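Local structure of Myo-inositol 2-dehydrogenase (Lactobacillus plantarum WCFS1, 3CEA) at residues R18-R22 / S289-R293; T88-N93 / V117-H121; Q124-F130 / K313-V319; D201-Y206 / K340-L346. The protein probably catalyses the NAD-dependent oxidation of myo-inositol at its 2-hydroxyl group, the first step in the breakdown of this cyclic polyol. All blocks are in the same frame, centred on the assembly; numbering follows the deposited sequence. Where two conformers were deposited one is given.

Contact 1: residues R18-R22 / S289-R293; sequences RLGER and SFGER. With NAD (nicotinamide-adenine-dinucleotide), chain E.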
# COMPACT_ATOMS: atom_id res chain seq x y z
N ARG A 18 17.62 27.42 -3.73
CA ARG A 18 16.98 26.11 -3.58
C ARG A 18 16.67 25.43 -4.91
O ARG A 18 16.89 24.22 -5.07
CB ARG A 18 15.70 26.24 -2.74
CG ARG A 18 15.95 26.49 -1.26
CD ARG A 18 14.81 27.25 -0.59
NE ARG A 18 13.53 26.55 -0.68
CZ ARG A 18 12.39 27.09 -1.13
NH1 ARG A 18 12.36 28.36 -1.53
NH2 ARG A 18 11.28 26.37 -1.17
N LEU A 19 16.17 26.20 -5.87
CA LEU A 19 15.85 25.67 -7.19
C LEU A 19 16.93 26.01 -8.21
O LEU A 19 17.23 25.19 -9.10
CB LEU A 19 14.48 26.17 -7.66
CG LEU A 19 13.94 25.64 -8.99
CD1 LEU A 19 13.96 24.11 -9.06
CD2 LEU A 19 12.55 26.16 -9.22
N GLY A 20 17.52 27.19 -8.08
CA GLY A 20 18.57 27.67 -8.98
C GLY A 20 19.71 26.69 -9.16
O GLY A 20 20.14 26.43 -10.29
N GLU A 21 20.20 26.15 -8.05
CA GLU A 21 21.33 25.21 -8.07
C GLU A 21 21.02 23.91 -8.81
O GLU A 21 21.90 23.34 -9.45
CB GLU A 21 21.86 24.93 -6.66
CG GLU A 21 20.96 24.08 -5.77
CD GLU A 21 21.62 23.69 -4.46
OE1 GLU A 21 22.30 24.55 -3.85
OE2 GLU A 21 21.46 22.53 -4.03
N ARG A 22 19.76 23.47 -8.73
CA ARG A 22 19.31 22.27 -9.42
C ARG A 22 19.19 22.51 -10.93
O ARG A 22 19.67 21.70 -11.74
CB ARG A 22 17.98 21.78 -8.83
CG ARG A 22 17.58 20.38 -9.27
CD ARG A 22 16.30 19.91 -8.60
NE ARG A 22 16.46 19.71 -7.16
CZ ARG A 22 16.96 18.60 -6.60
NH1 ARG A 22 17.36 17.59 -7.36
NH2 ARG A 22 17.06 18.52 -5.29
N SER A 289 11.87 16.59 -0.42
CA SER A 289 11.83 17.89 -1.08
C SER A 289 11.11 17.85 -2.42
O SER A 289 11.00 16.80 -3.05
CB SER A 289 13.25 18.44 -1.27
OG SER A 289 14.03 17.58 -2.07
N PHE A 290 10.61 19.02 -2.83
CA PHE A 290 10.00 19.19 -4.14
C PHE A 290 11.00 18.88 -5.26
O PHE A 290 10.61 18.36 -6.31
CB PHE A 290 9.46 20.62 -4.29
CG PHE A 290 10.52 21.69 -4.31
CD1 PHE A 290 11.04 22.20 -3.11
CD2 PHE A 290 11.01 22.20 -5.51
CE1 PHE A 290 12.03 23.19 -3.12
CE2 PHE A 290 12.00 23.18 -5.53
CZ PHE A 290 12.51 23.68 -4.33
N GLY A 291 12.27 19.19 -5.01
CA GLY A 291 13.33 19.02 -6.00
C GLY A 291 13.70 17.58 -6.27
O GLY A 291 14.09 17.23 -7.38
N GLU A 292 13.57 16.73 -5.25
CA GLU A 292 13.76 15.29 -5.41
C GLU A 292 12.55 14.64 -6.08
O GLU A 292 12.71 13.74 -6.91
CB GLU A 292 14.05 14.62 -4.06
CG GLU A 292 15.44 14.94 -3.51
CD GLU A 292 16.57 14.45 -4.40
OE1 GLU A 292 16.83 13.23 -4.42
OE2 GLU A 292 17.21 15.29 -5.08
N ARG A 293 11.36 15.10 -5.72
CA ARG A 293 10.11 14.61 -6.28
C ARG A 293 9.98 14.92 -7.77
O ARG A 293 9.57 14.06 -8.56
CB ARG A 293 8.92 15.18 -5.50
CG ARG A 293 7.53 15.02 -6.14
CD ARG A 293 7.10 13.57 -6.27
NE ARG A 293 5.80 13.45 -6.94
CZ ARG A 293 5.63 13.27 -8.25
NH1 ARG A 293 6.67 13.19 -9.07
NH2 ARG A 293 4.40 13.18 -8.74
PA NAD E . 16.19 31.17 -2.98
O1A NAD E . 16.60 29.86 -2.42
O2A NAD E . 16.04 32.20 -1.93
O5B NAD E . 17.25 31.62 -4.11
C5B NAD E . 17.22 32.92 -4.65
C4B NAD E . 18.51 33.19 -5.41
O4B NAD E . 18.39 34.36 -6.21
C3B NAD E . 19.69 33.42 -4.48
O3B NAD E . 20.77 32.65 -4.96
C2B NAD E . 20.01 34.90 -4.60
O2B NAD E . 21.39 35.16 -4.52
C1B NAD E . 19.45 35.26 -5.96
N9A NAD E . 18.97 36.66 -6.00
C8A NAD E . 18.08 37.25 -5.14
N7A NAD E . 17.90 38.53 -5.52
C5A NAD E . 18.66 38.77 -6.61
C6A NAD E . 18.84 39.91 -7.39
N6A NAD E . 18.02 40.94 -7.25
N1A NAD E . 19.70 39.85 -8.48
C2A NAD E . 20.37 38.68 -8.78
N3A NAD E . 20.18 37.55 -8.00
C4A NAD E . 19.34 37.60 -6.93
O3 NAD E . 14.80 31.02 -3.79
PN NAD E . 14.41 29.65 -4.56
O1N NAD E . 15.61 29.12 -5.24
O2N NAD E . 13.65 28.82 -3.61
O5D NAD E . 13.36 30.12 -5.67
C5D NAD E . 13.57 31.21 -6.54
C4D NAD E . 12.35 31.33 -7.45
O4D NAD E . 11.95 30.05 -7.90
C3D NAD E . 11.17 31.96 -6.73
O3D NAD E . 10.64 32.99 -7.53
C2D NAD E . 10.16 30.83 -6.59
O2D NAD E . 8.84 31.27 -6.78
C1D NAD E . 10.57 29.83 -7.66
N1N NAD E . 10.32 28.44 -7.23
C2N NAD E . 9.62 27.61 -8.06
C3N NAD E . 9.36 26.28 -7.69
C7N NAD E . 8.74 25.32 -8.66
O7N NAD E . 8.10 24.17 -8.14
N7N NAD E . 8.80 25.55 -9.97
C4N NAD E . 9.82 25.81 -6.46
C5N NAD E . 10.53 26.66 -5.62
C6N NAD E . 10.78 27.98 -6.02
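Leu19 and Phe290 meet beside the nicotinamide of NAD. Leu19 CD1 reaches the edge of the Phe290 ring, near its plane, 4.1 Å from CE2, while its other branch, CD2, lies 3.5 Å from C2N of the nicotinamide. With CG anti to the backbone N (chi1 -176°), the Leu19 side chain forks between the two rings. Phe290 itself approaches the cofactor obliquely, its CE2 3.5 Å from C4N, the carbon that carries the hydride in NAD chemistry. Arg18 completes this layer: its NH2 stands 3.8 Å from Phe290 CE1, and the rest of its side chain runs along the pyrophosphate oxygens. The same turn holds the phosphates through backbone amides, Arg18 N to O1A and Leu19 N to O1N of NAD, both at 3.0 Å and almost straight. This is the phosphate-binding turn of the Rossmann fold, consistent with a GxGxxG motif that includes Gly20.

Further out, Arg22 lies with one guanidinium face over Gly291 O. NH1 and NH2 both reach OE2 of Glu292 end-on, each at 3.2 Å, with the carboxylate oxygen tilted from the guanidinium plane. Asp295 also pairs with Arg22 NH1, so the arginine is shared between two acids. Ser289 OG caps helix 290-293 by accepting a weak bond from Glu292 N. The contact thus sets the start of helix 20-29 against helix 290-293, with Phe298 of helix 295-311 packing on both Leu19 and Phe290.

Contact 2: residues T88-N93 / V117-H121; sequences TIYAMN and VIKSH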
# COMPACT_ATOMS: atom_id res chain seq x y z
N THR A 88 12.43 39.95 -16.50
CA THR A 88 11.85 39.48 -17.76
C THR A 88 11.80 40.61 -18.79
O THR A 88 12.24 40.43 -19.92
CB THR A 88 10.45 38.87 -17.55
OG1 THR A 88 10.54 37.79 -16.61
CG2 THR A 88 9.88 38.32 -18.86
N ILE A 89 11.29 41.77 -18.39
CA ILE A 89 11.20 42.94 -19.27
C ILE A 89 12.58 43.33 -19.82
O ILE A 89 12.74 43.51 -21.03
CB ILE A 89 10.52 44.15 -18.57
CG1 ILE A 89 9.03 43.85 -18.33
CG2 ILE A 89 10.67 45.43 -19.40
CD1 ILE A 89 8.38 44.72 -17.26
N TYR A 90 13.57 43.43 -18.93
CA TYR A 90 14.93 43.81 -19.34
C TYR A 90 15.54 42.81 -20.32
O TYR A 90 16.17 43.21 -21.31
CB TYR A 90 15.83 43.98 -18.11
CG TYR A 90 17.05 44.83 -18.37
CD1 TYR A 90 16.95 46.23 -18.37
CD2 TYR A 90 18.30 44.26 -18.60
CE1 TYR A 90 18.07 47.02 -18.61
CE2 TYR A 90 19.42 45.05 -18.84
CZ TYR A 90 19.30 46.43 -18.84
OH TYR A 90 20.40 47.22 -19.07
N ALA A 91 15.35 41.52 -20.05
CA ALA A 91 15.88 40.44 -20.89
C ALA A 91 15.15 40.32 -22.23
O ALA A 91 15.79 40.07 -23.25
CB ALA A 91 15.86 39.12 -20.14
N MSE A 92 13.83 40.48 -22.21
CA MSE A 92 13.02 40.50 -23.43
C MSE A 92 13.45 41.64 -24.36
O MSE A 92 13.58 41.45 -25.57
CB MSE A 92 11.53 40.62 -23.12
CG MSE A 92 10.89 39.42 -22.42
SE MSE A 92 10.65 37.81 -23.51
CE MSE A 92 9.74 38.55 -25.00
N ASN A 93 13.67 42.82 -23.78
CA ASN A 93 14.10 44.01 -24.52
C ASN A 93 15.50 43.88 -25.12
O ASN A 93 15.83 44.58 -26.08
CB ASN A 93 14.03 45.26 -23.63
CG ASN A 93 12.61 45.76 -23.44
OD1 ASN A 93 11.76 45.61 -24.31
ND2 ASN A 93 12.36 46.37 -22.29
N VAL A 117 5.08 43.32 -22.62
CA VAL A 117 6.44 43.28 -23.17
C VAL A 117 6.71 41.94 -23.87
O VAL A 117 7.35 41.91 -24.93
CB VAL A 117 7.50 43.59 -22.07
CG1 VAL A 117 8.92 43.28 -22.54
CG2 VAL A 117 7.41 45.04 -21.62
N ILE A 118 6.22 40.85 -23.29
CA ILE A 118 6.34 39.51 -23.87
C ILE A 118 5.57 39.40 -25.18
O ILE A 118 6.05 38.81 -26.15
CB ILE A 118 5.88 38.41 -22.87
CG1 ILE A 118 6.77 38.39 -21.62
CG2 ILE A 118 5.90 37.03 -23.54
CD1 ILE A 118 6.14 37.72 -20.41
N LYS A 119 4.37 40.00 -25.22
CA LYS A 119 3.53 40.00 -26.42
C LYS A 119 4.18 40.76 -27.57
O LYS A 119 4.03 40.38 -28.73
CB LYS A 119 2.15 40.58 -26.10
CG LYS A 119 1.06 40.20 -27.09
N SER A 120 4.90 41.83 -27.25
CA SER A 120 5.54 42.68 -28.27
C SER A 120 6.81 42.06 -28.88
O SER A 120 7.38 42.61 -29.82
CB SER A 120 5.82 44.08 -27.72
OG SER A 120 6.90 44.07 -26.80
N HIS A 121 7.24 40.92 -28.33
CA HIS A 121 8.36 40.16 -28.90
C HIS A 121 7.92 38.74 -29.24
O HIS A 121 8.25 37.79 -28.52
CB HIS A 121 9.55 40.14 -27.94
CG HIS A 121 10.09 41.49 -27.60
ND1 HIS A 121 9.53 42.30 -26.63
CD2 HIS A 121 11.15 42.18 -28.09
CE1 HIS A 121 10.22 43.42 -26.54
NE2 HIS A 121 11.21 43.37 -27.41
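Met92 O lies over one face of the His121 imidazole, 3.5 Å above the ring plane and displaced toward the rim; its donor is Gln124 NE2. Asn93 OD1 approaches the same ring obliquely, 3.5 Å from CE1, its amide turned 60° from the imidazole. At the edge the ring is anchored by its own segment: ND1 donates to Val117 O at 2.8 Å, nearly straight and in the ring plane, which fixes the rotation of the imidazole. Two helices of the Rossmann fold, 84-93 and 108-119, meet here, and His121 belongs to the turn that leaves the second of them.

Between the helices the packing is apolar. Met92, present as selenomethionine, is bent at both chi2 and chi3, and this curl carries its CE methyl across to His121 CB, at 3.3 Å, and to the backbone of Ile118. Its CB rests 3.8 Å from Val117 CG1. The other Val117 branch, CG2, lies in the angle between CG1 and CG2 of Ile89, so the valine is inserted between Ile89 and Met92, one turn of helix 84-93 apart. Nearer the sheet, Thr88 CG2 touches the end of Ile118, and both residues pack on Phe126 of the edge strand 126-127. Thr88 turns its hydroxyl back to His84 O within its own helix, leaving its methyl for the interface.

Val117 O also takes a second donor besides the imidazole, Ser120 OG at 2.9 Å, tilted well out of the carbonyl plane.

Contact 3: residues Q124-F130 / K313-V319; sequences QIFQSGF and KQPEVTV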
# COMPACT_ATOMS: atom_id res chain seq x y z
N GLN A 124 10.55 35.94 -29.85
CA GLN A 124 11.27 35.48 -28.67
C GLN A 124 10.39 34.58 -27.82
O GLN A 124 9.25 34.92 -27.50
CB GLN A 124 11.76 36.67 -27.84
CG GLN A 124 12.95 37.40 -28.44
CD GLN A 124 13.10 38.81 -27.90
OE1 GLN A 124 13.07 39.78 -28.66
NE2 GLN A 124 13.27 38.94 -26.59
N ILE A 125 10.94 33.42 -27.45
CA ILE A 125 10.21 32.45 -26.65
C ILE A 125 10.17 32.89 -25.19
O ILE A 125 11.20 33.28 -24.62
CB ILE A 125 10.84 31.03 -26.76
CG1 ILE A 125 11.07 30.62 -28.23
CG2 ILE A 125 10.01 29.98 -26.00
CD1 ILE A 125 9.82 30.59 -29.11
N PHE A 126 8.98 32.86 -24.60
CA PHE A 126 8.83 32.97 -23.15
C PHE A 126 8.17 31.71 -22.60
O PHE A 126 7.20 31.22 -23.15
CB PHE A 126 8.02 34.21 -22.75
CG PHE A 126 7.76 34.30 -21.27
CD1 PHE A 126 8.70 34.87 -20.41
CD2 PHE A 126 6.60 33.77 -20.72
CE1 PHE A 126 8.47 34.94 -19.04
CE2 PHE A 126 6.36 33.83 -19.34
CZ PHE A 126 7.30 34.42 -18.51
N GLN A 127 8.71 31.22 -21.48
CA GLN A 127 8.20 30.00 -20.86
C GLN A 127 8.17 30.10 -19.34
O GLN A 127 9.16 30.50 -18.72
CB GLN A 127 9.04 28.80 -21.31
CG GLN A 127 8.43 27.45 -20.99
CD GLN A 127 9.04 26.33 -21.81
OE1 GLN A 127 9.18 26.45 -23.03
NE2 GLN A 127 9.41 25.24 -21.15
N SER A 128 7.03 29.74 -18.76
CA SER A 128 6.85 29.72 -17.31
C SER A 128 7.37 28.41 -16.72
O SER A 128 7.90 27.56 -17.44
CB SER A 128 5.37 29.93 -16.95
OG SER A 128 4.58 28.81 -17.32
N GLY A 129 7.24 28.24 -15.40
CA GLY A 129 7.76 27.06 -14.72
C GLY A 129 6.77 26.13 -14.04
O GLY A 129 7.02 25.67 -12.93
N PHE A 130 5.65 25.83 -14.70
CA PHE A 130 4.71 24.84 -14.18
C PHE A 130 5.17 23.43 -14.57
O PHE A 130 4.66 22.84 -15.53
CB PHE A 130 3.28 25.10 -14.64
CG PHE A 130 2.64 26.32 -14.01
CD1 PHE A 130 2.56 26.45 -12.63
CD2 PHE A 130 2.11 27.32 -14.81
CE1 PHE A 130 1.97 27.57 -12.05
CE2 PHE A 130 1.51 28.45 -14.24
CZ PHE A 130 1.44 28.57 -12.86
N LYS A 313 9.21 27.76 -31.36
CA LYS A 313 7.84 27.43 -30.99
C LYS A 313 7.55 27.83 -29.55
O LYS A 313 8.33 27.53 -28.65
CB LYS A 313 7.60 25.93 -31.20
CG LYS A 313 6.16 25.47 -31.00
CD LYS A 313 5.90 24.19 -31.79
CE LYS A 313 4.58 23.53 -31.38
NZ LYS A 313 4.75 22.68 -30.17
N GLN A 314 6.44 28.53 -29.34
CA GLN A 314 6.01 28.93 -28.01
C GLN A 314 5.43 27.72 -27.27
O GLN A 314 4.77 26.88 -27.90
CB GLN A 314 4.98 30.06 -28.07
CG GLN A 314 5.49 31.36 -28.72
CD GLN A 314 6.50 32.12 -27.88
OE1 GLN A 314 6.58 31.96 -26.65
NE2 GLN A 314 7.28 32.97 -28.53
N PRO A 315 5.68 27.62 -25.95
CA PRO A 315 5.19 26.50 -25.14
C PRO A 315 3.67 26.49 -25.04
O PRO A 315 3.03 27.51 -25.29
CB PRO A 315 5.80 26.78 -23.76
CG PRO A 315 6.03 28.25 -23.74
CD PRO A 315 6.44 28.59 -25.14
N GLU A 316 3.11 25.34 -24.67
CA GLU A 316 1.66 25.20 -24.50
C GLU A 316 1.14 26.14 -23.41
O GLU A 316 0.17 26.87 -23.63
CB GLU A 316 1.27 23.76 -24.19
CG GLU A 316 -0.24 23.53 -24.13
CD GLU A 316 -0.61 22.12 -23.72
OE1 GLU A 316 -0.31 21.71 -22.58
OE2 GLU A 316 -1.23 21.41 -24.55
N VAL A 317 1.79 26.12 -22.25
CA VAL A 317 1.43 26.99 -21.14
C VAL A 317 1.78 28.43 -21.46
O VAL A 317 2.96 28.81 -21.52
CB VAL A 317 2.10 26.53 -19.82
CG1 VAL A 317 1.72 27.47 -18.67
CG2 VAL A 317 1.70 25.10 -19.49
N THR A 318 0.74 29.24 -21.70
CA THR A 318 0.89 30.63 -22.10
C THR A 318 1.08 31.56 -20.89
O THR A 318 1.05 31.11 -19.74
CB THR A 318 -0.34 31.11 -22.91
OG1 THR A 318 -1.50 31.14 -22.06
CG2 THR A 318 -0.61 30.20 -24.11
N VAL A 319 1.30 32.84 -21.17
CA VAL A 319 1.39 33.88 -20.15
C VAL A 319 0.03 34.01 -19.44
O VAL A 319 -0.03 34.17 -18.22
CB VAL A 319 1.80 35.24 -20.75
CG1 VAL A 319 2.07 36.28 -19.66
CG2 VAL A 319 3.02 35.09 -21.65
O HOH W 1 5.37 27.64 -20.02
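Gln314 clamps the start of segment 124-130 with both ends of its amide. NE2 donates to Gln124 O at 3.0 Å, arriving from above the carbonyl plane, and makes a weak bond to Pro122 O, whereas OE1 accepts Phe126 N at 3.3 Å on an in-plane lone pair. The bend at chi2 (-71°) brings the amide alongside this backbone, much as a neighbouring strand would.

Pro315 makes the tightest packing: its CG sits 3.2 Å from Phe126 O, and its CB presses 3.5 Å from Gln127 OE1, an atom that also accepts from Asn308. Ile125 CG2 closes against Pro315 CD. Toward Val317 the backbones stand farther apart, and water 1 spans them, accepting from Ser128 N at 3.0 Å and donating to Val317 O. Here the direct contact comes from Val317 CG1, which reaches the edge of the Phe130 ring, 3.9 Å from CD2. Gln314 and Lys313 lie on the solvent side.

Strand 126-127 is the edge of the parallel Rossmann sheet, hydrogen-bonded to strand 97-100; on its other flank runs this loop between helices 295-311 and 319-338, and Val319 packs with Phe126 against helix 108-119.

Contact 4: residues D201-Y206 / K340-L346; sequences DPVQAY and KLVDIQL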
# COMPACT_ATOMS: atom_id res chain seq x y z
N ASP A 201 -12.68 27.40 -15.26
CA ASP A 201 -12.09 28.39 -14.37
C ASP A 201 -12.89 28.49 -13.07
O ASP A 201 -14.10 28.27 -13.08
CB ASP A 201 -12.06 29.77 -15.05
CG ASP A 201 -10.96 29.89 -16.10
OD1 ASP A 201 -9.98 29.12 -16.06
OD2 ASP A 201 -11.08 30.78 -16.97
N PRO A 202 -12.22 28.79 -11.94
CA PRO A 202 -12.93 29.04 -10.68
C PRO A 202 -13.70 30.35 -10.73
O PRO A 202 -13.20 31.35 -11.25
CB PRO A 202 -11.80 29.14 -9.65
CG PRO A 202 -10.59 28.60 -10.32
CD PRO A 202 -10.76 28.88 -11.76
N VAL A 203 -14.91 30.34 -10.17
CA VAL A 203 -15.74 31.55 -10.10
C VAL A 203 -15.88 32.09 -8.67
O VAL A 203 -16.30 33.23 -8.47
CB VAL A 203 -17.14 31.34 -10.74
CG1 VAL A 203 -17.00 31.02 -12.23
CG2 VAL A 203 -17.92 30.24 -10.02
N GLN A 204 -15.51 31.26 -7.69
CA GLN A 204 -15.68 31.60 -6.28
C GLN A 204 -14.64 30.89 -5.43
O GLN A 204 -14.32 29.72 -5.67
CB GLN A 204 -17.09 31.24 -5.81
CG GLN A 204 -17.52 31.90 -4.52
CD GLN A 204 -18.97 31.61 -4.18
OE1 GLN A 204 -19.33 30.49 -3.82
NE2 GLN A 204 -19.82 32.62 -4.31
N ALA A 205 -14.13 31.58 -4.41
CA ALA A 205 -13.10 31.04 -3.54
C ALA A 205 -13.38 31.31 -2.06
O ALA A 205 -13.77 32.42 -1.68
CB ALA A 205 -11.73 31.58 -3.92
N TYR A 206 -13.17 30.28 -1.25
CA TYR A 206 -13.20 30.38 0.19
C TYR A 206 -11.86 29.91 0.71
O TYR A 206 -11.48 28.76 0.50
CB TYR A 206 -14.32 29.52 0.77
CG TYR A 206 -14.45 29.55 2.28
CD1 TYR A 206 -14.51 30.76 2.98
CD2 TYR A 206 -14.55 28.36 3.01
CE1 TYR A 206 -14.63 30.78 4.37
CE2 TYR A 206 -14.69 28.37 4.39
CZ TYR A 206 -14.73 29.58 5.07
OH TYR A 206 -14.86 29.60 6.44
N LYS A 340 -14.24 36.54 4.08
CA LYS A 340 -15.42 36.52 3.23
C LYS A 340 -15.17 35.66 2.00
O LYS A 340 -14.02 35.37 1.64
CB LYS A 340 -15.77 37.94 2.75
CG LYS A 340 -16.24 38.90 3.82
CD LYS A 340 -16.10 40.33 3.32
CE LYS A 340 -16.50 41.34 4.38
NZ LYS A 340 -16.14 42.73 3.97
N LEU A 341 -16.26 35.25 1.37
CA LEU A 341 -16.23 34.59 0.08
C LEU A 341 -15.77 35.61 -0.95
O LEU A 341 -16.18 36.78 -0.90
CB LEU A 341 -17.63 34.10 -0.25
CG LEU A 341 -17.89 32.66 -0.70
CD1 LEU A 341 -17.12 31.67 0.16
CD2 LEU A 341 -19.38 32.38 -0.63
N VAL A 342 -14.91 35.19 -1.88
CA VAL A 342 -14.47 36.07 -2.96
C VAL A 342 -14.91 35.50 -4.31
O VAL A 342 -14.62 34.35 -4.64
CB VAL A 342 -12.93 36.31 -2.94
CG1 VAL A 342 -12.47 37.09 -4.16
CG2 VAL A 342 -12.52 37.05 -1.68
N ASP A 343 -15.64 36.31 -5.08
CA ASP A 343 -16.02 35.96 -6.44
C ASP A 343 -14.89 36.31 -7.40
O ASP A 343 -14.42 37.45 -7.44
CB ASP A 343 -17.32 36.66 -6.85
CG ASP A 343 -18.54 36.13 -6.10
OD1 ASP A 343 -18.43 35.12 -5.38
OD2 ASP A 343 -19.62 36.73 -6.25
N ILE A 344 -14.45 35.32 -8.18
CA ILE A 344 -13.32 35.49 -9.09
C ILE A 344 -13.80 35.89 -10.49
O ILE A 344 -14.73 35.29 -11.04
CB ILE A 344 -12.43 34.22 -9.15
CG1 ILE A 344 -12.05 33.75 -7.74
CG2 ILE A 344 -11.16 34.49 -9.98
CD1 ILE A 344 -11.31 32.42 -7.69
N GLN A 345 -13.17 36.93 -11.04
CA GLN A 345 -13.40 37.34 -12.42
C GLN A 345 -12.08 37.28 -13.19
O GLN A 345 -11.08 37.89 -12.79
CB GLN A 345 -14.00 38.74 -12.48
N LEU A 346 -12.09 36.53 -14.29
CA LEU A 346 -10.91 36.38 -15.14
C LEU A 346 -11.21 36.84 -16.57
O LEU A 346 -10.66 37.83 -17.04
CB LEU A 346 -10.40 34.93 -15.13
CG LEU A 346 -10.02 34.28 -13.79
CD1 LEU A 346 -9.97 32.77 -13.92
CD2 LEU A 346 -8.71 34.82 -13.24
OXT LEU A 346 -12.02 36.23 -17.28
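Val342 O takes the backbone N of Ala205 at 2.8 Å and is approached as well by the CA-H of Gln204. The reciprocal bond, Val342 N to Ala205 O, completes a hydrogen-bonded antiparallel pair. Next to it, Gln204 and Asp343 form a non-hydrogen-bonded pair whose side chains lie side by side and point the same way. Extended beyond CG (chi2 174°), Gln204 carries NE2 to Asp343 OD1 at 3.1 Å, in its own amide plane and on the syn side of the carboxylate. Its OE1 serves another purpose, accepting from Tyr206 OH of the third subunit; the reciprocal bond joins Tyr206 to Gln204 of that subunit.

The C-terminal segment thereby adds strand 342-343 to the edge of the mixed sheet in the GFO/IDH/MocA C-terminal domain, beside strand 202-210. On the far flank of that strand, Val203 and Gln204 both face Lys231, a classic beta bulge. Val203 O still receives Ile344 N, at 2.8 Å.

On the face away from Gln204, Ile344 reaches with CD1 between Pro202 CB and Ala205 CB, 3.9 Å from each, while helix 319-338 packs on Pro202 and Ile344. Leu341 divides its two methyls: CD2 lies 3.7 Å from Gln204 CD, and CD1 is 3.6 Å from Tyr206 CB. At the chain end Leu346 CD1 leans on the Asp201 carboxylate, 3.7 Å from CG, whose OD1 is paired with Arg195.

Overall arrangement
Contacts 2 and 3 adjoin, their centres about 13 Å apart: helices 84-93 and 108-119 of contact 2 pack on the edge strand 126-127 that contact 3 joins to the loop before helix 319-338. Contact 1 lies about 21 Å between centres from contact 3, at the cofactor, and contact 4 stands apart, about 32 Å between centres from contact 1 and beyond the chain's centre, on the other sheet. Along the chain contact 2 closes first and locally, whereas contacts 1, 3 and 4 interlock, their segments alternating. Each of these three brings a late part of the chain back to an earlier one: contacts 1 and 3 at the Rossmann fold, contact 4 at the C-terminal domain and its subunit interface.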